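Local coordinates for probable serine protease HTRA3 (Homo sapiens, PDB 2P3W), which is probably a serine protease of the HtrA family, whose PDZ domain binds hydrophobic C-terminal peptide ends, at residues 71-76 with 81-86. Residues are numbered along the deposited sequence; the frame is centred on the assembly and turned at random.
Sequences SELQEA and SPLLLE
Leu-83 turns CG beside its own backbone N and anti to its carbonyl carbon (chi1 -57°), presenting both methyls to the helix, while Leu-73 sets CG anti to its backbone N (chi1 -178°), which carries the end of its side chain nearer the strand than the direction of its CB would suggest. CD1 of Leu-73 makes the contact: it lies 4.3 Å from CD1 of Leu-83 and an equal 4.3 Å from CD2 of Leu-85, so one methyl from the helix meets two leucines that share one face of the strand. The second branch of Leu-83 serves a different neighbour, CD2 lying 4.2 Å from CB of Ala-76 and 3.7 Å from its backbone O. The latter is a van der Waals approach of a methyl to a carbonyl, and no hydrogen bond joins the segments.

In the PDZ fold, helix 70-79 packs beside the antiparallel sheet and lines one side of the peptide-binding groove; here its inner face meets strand 83-89. Consistent with that border, Gln-74 and Ser-71 meet Arg-110 of the second subunit, whose C-terminal tail carries the ligand sequence. The segment axes come within 11.2 Å at 152°, roughly antiparallel, and CA of Ala-76 is 7.6 Å from CA of Leu-83, the nearest such pair, close to the short connection from helix to strand. Around the four buried residues the hydrophobic layer continues: Leu-73 also touches Ile-10 and Met-12 of strand 10-14, whereas Leu-83 and Leu-85 both pack on Val-62 of strand 58-62.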
loop_
_atom_site.group_PDB
_atom_site.type_symbol
_atom_site.label_atom_id
_atom_site.label_comp_id
_atom_site.label_asym_id
_atom_site.label_seq_id
_atom_site.Cartn_x
_atom_site.Cartn_y
_atom_site.Cartn_z
ATOM N N SER A 71 15.732 -3.555 2.107
ATOM C CA SER A 71 16.078 -4.264 0.864
ATOM C C SER A 71 16.155 -5.781 1.056
ATOM O O SER A 71 15.875 -6.560 0.113
ATOM C CB SER A 71 17.403 -3.741 0.303
ATOM O OG SER A 71 18.490 -4.012 1.181
ATOM N N GLU A 72 16.545 -6.211 2.258
ATOM C CA GLU A 72 16.656 -7.640 2.554
ATOM C C GLU A 72 15.277 -8.262 2.623
ATOM O O GLU A 72 15.086 -9.389 2.178
ATOM C CB GLU A 72 17.389 -7.875 3.880
ATOM C CG GLU A 72 18.837 -7.412 3.859
ATOM C CD GLU A 72 19.476 -7.366 5.229
ATOM O OE1 GLU A 72 18.773 -7.205 6.240
ATOM O OE2 GLU A 72 20.712 -7.468 5.288
ATOM N N LEU A 73 14.295 -7.541 3.169
ATOM C CA LEU A 73 12.939 -8.092 3.245
ATOM C C LEU A 73 12.302 -8.107 1.842
ATOM O O LEU A 73 11.617 -9.065 1.438
ATOM C CB LEU A 73 12.077 -7.311 4.232
ATOM C CG LEU A 73 10.648 -7.853 4.398
ATOM C CD1 LEU A 73 10.603 -9.347 4.829
ATOM C CD2 LEU A 73 9.944 -6.949 5.397
ATOM N N GLN A 74 12.513 -7.037 1.095
ATOM C CA GLN A 74 12.095 -7.025 -0.316
ATOM C C GLN A 74 12.613 -8.278 -1.056
ATOM O O GLN A 74 11.860 -8.943 -1.780
ATOM C CB GLN A 74 12.606 -5.761 -1.004
ATOM C CG GLN A 74 11.972 -5.547 -2.358
ATOM C CD GLN A 74 12.525 -4.352 -3.097
ATOM O OE1 GLN A 74 13.112 -3.443 -2.494
ATOM N NE2 GLN A 74 12.353 -4.345 -4.422
ATOM N N GLU A 75 13.886 -8.615 -0.869
ATOM C CA GLU A 75 14.476 -9.772 -1.550
ATOM C C GLU A 75 13.824 -11.079 -1.062
ATOM O O GLU A 75 13.552 -11.984 -1.852
ATOM C CB GLU A 75 15.998 -9.807 -1.345
ATOM C CG GLU A 75 16.725 -11.046 -1.877
ATOM C CD GLU A 75 16.961 -11.036 -3.372
ATOM O OE1 GLU A 75 16.200 -10.371 -4.114
ATOM O OE2 GLU A 75 17.943 -11.703 -3.805
ATOM N N ALA A 76 13.582 -11.187 0.239
ATOM C CA ALA A 76 12.891 -12.387 0.777
ATOM C C ALA A 76 11.480 -12.564 0.223
ATOM O O ALA A 76 11.085 -13.669 -0.152
ATOM C CB ALA A 76 12.866 -12.361 2.265
ATOM N N SER A 81 8.978 -18.482 0.026
ATOM C CA SER A 81 7.578 -18.673 0.307
ATOM C C SER A 81 7.342 -19.959 1.098
ATOM O O SER A 81 7.763 -21.062 0.661
ATOM C CB SER A 81 6.788 -18.753 -0.994
ATOM O OG SER A 81 5.384 -18.765 -0.730
ATOM N N PRO A 82 6.668 -19.851 2.263
ATOM C CA PRO A 82 6.224 -18.661 2.959
ATOM C C PRO A 82 7.433 -18.069 3.680
ATOM O O PRO A 82 8.528 -18.636 3.615
ATOM C CB PRO A 82 5.207 -19.199 3.972
ATOM C CG PRO A 82 5.756 -20.549 4.285
ATOM C CD PRO A 82 6.330 -21.074 3.000
ATOM N N LEU A 83 7.198 -16.992 4.406
ATOM C CA LEU A 83 8.192 -16.320 5.232
ATOM C C LEU A 83 7.835 -16.511 6.705
ATOM O O LEU A 83 6.746 -16.092 7.152
ATOM C CB LEU A 83 8.202 -14.823 4.911
ATOM C CG LEU A 83 8.455 -14.382 3.451
ATOM C CD1 LEU A 83 8.605 -12.853 3.413
ATOM C CD2 LEU A 83 9.658 -15.030 2.926
ATOM N N LEU A 84 8.761 -17.119 7.455
ATOM C CA LEU A 84 8.652 -17.203 8.908
ATOM C C LEU A 84 9.252 -15.925 9.487
ATOM O O LEU A 84 10.464 -15.766 9.531
ATOM C CB LEU A 84 9.340 -18.474 9.417
ATOM C CG LEU A 84 8.749 -19.800 8.925
ATOM C CD1 LEU A 84 9.681 -20.950 9.217
ATOM C CD2 LEU A 84 7.388 -20.063 9.542
ATOM N N LEU A 85 8.379 -15.018 9.922
ATOM C CA LEU A 85 8.790 -13.676 10.333
ATOM C C LEU A 85 8.758 -13.573 11.847
ATOM O O LEU A 85 7.721 -13.835 12.443
ATOM C CB LEU A 85 7.878 -12.613 9.721
ATOM C CG LEU A 85 7.866 -12.514 8.177
ATOM C CD1 LEU A 85 6.947 -11.449 7.666
ATOM C CD2 LEU A 85 9.276 -12.290 7.661
ATOM N N GLU A 86 9.892 -13.196 12.428
ATOM C CA GLU A 86 10.042 -12.945 13.858
ATOM C C GLU A 86 9.779 -11.468 14.088
ATOM O O GLU A 86 10.419 -10.614 13.469
ATOM C CB GLU A 86 11.479 -13.287 14.277
ATOM C CG GLU A 86 11.829 -13.305 15.783
ATOM C CD GLU A 86 13.224 -13.932 16.041
ATOM O OE1 GLU A 86 13.489 -15.075 15.592
ATOM O OE2 GLU A 86 14.076 -13.274 16.672
#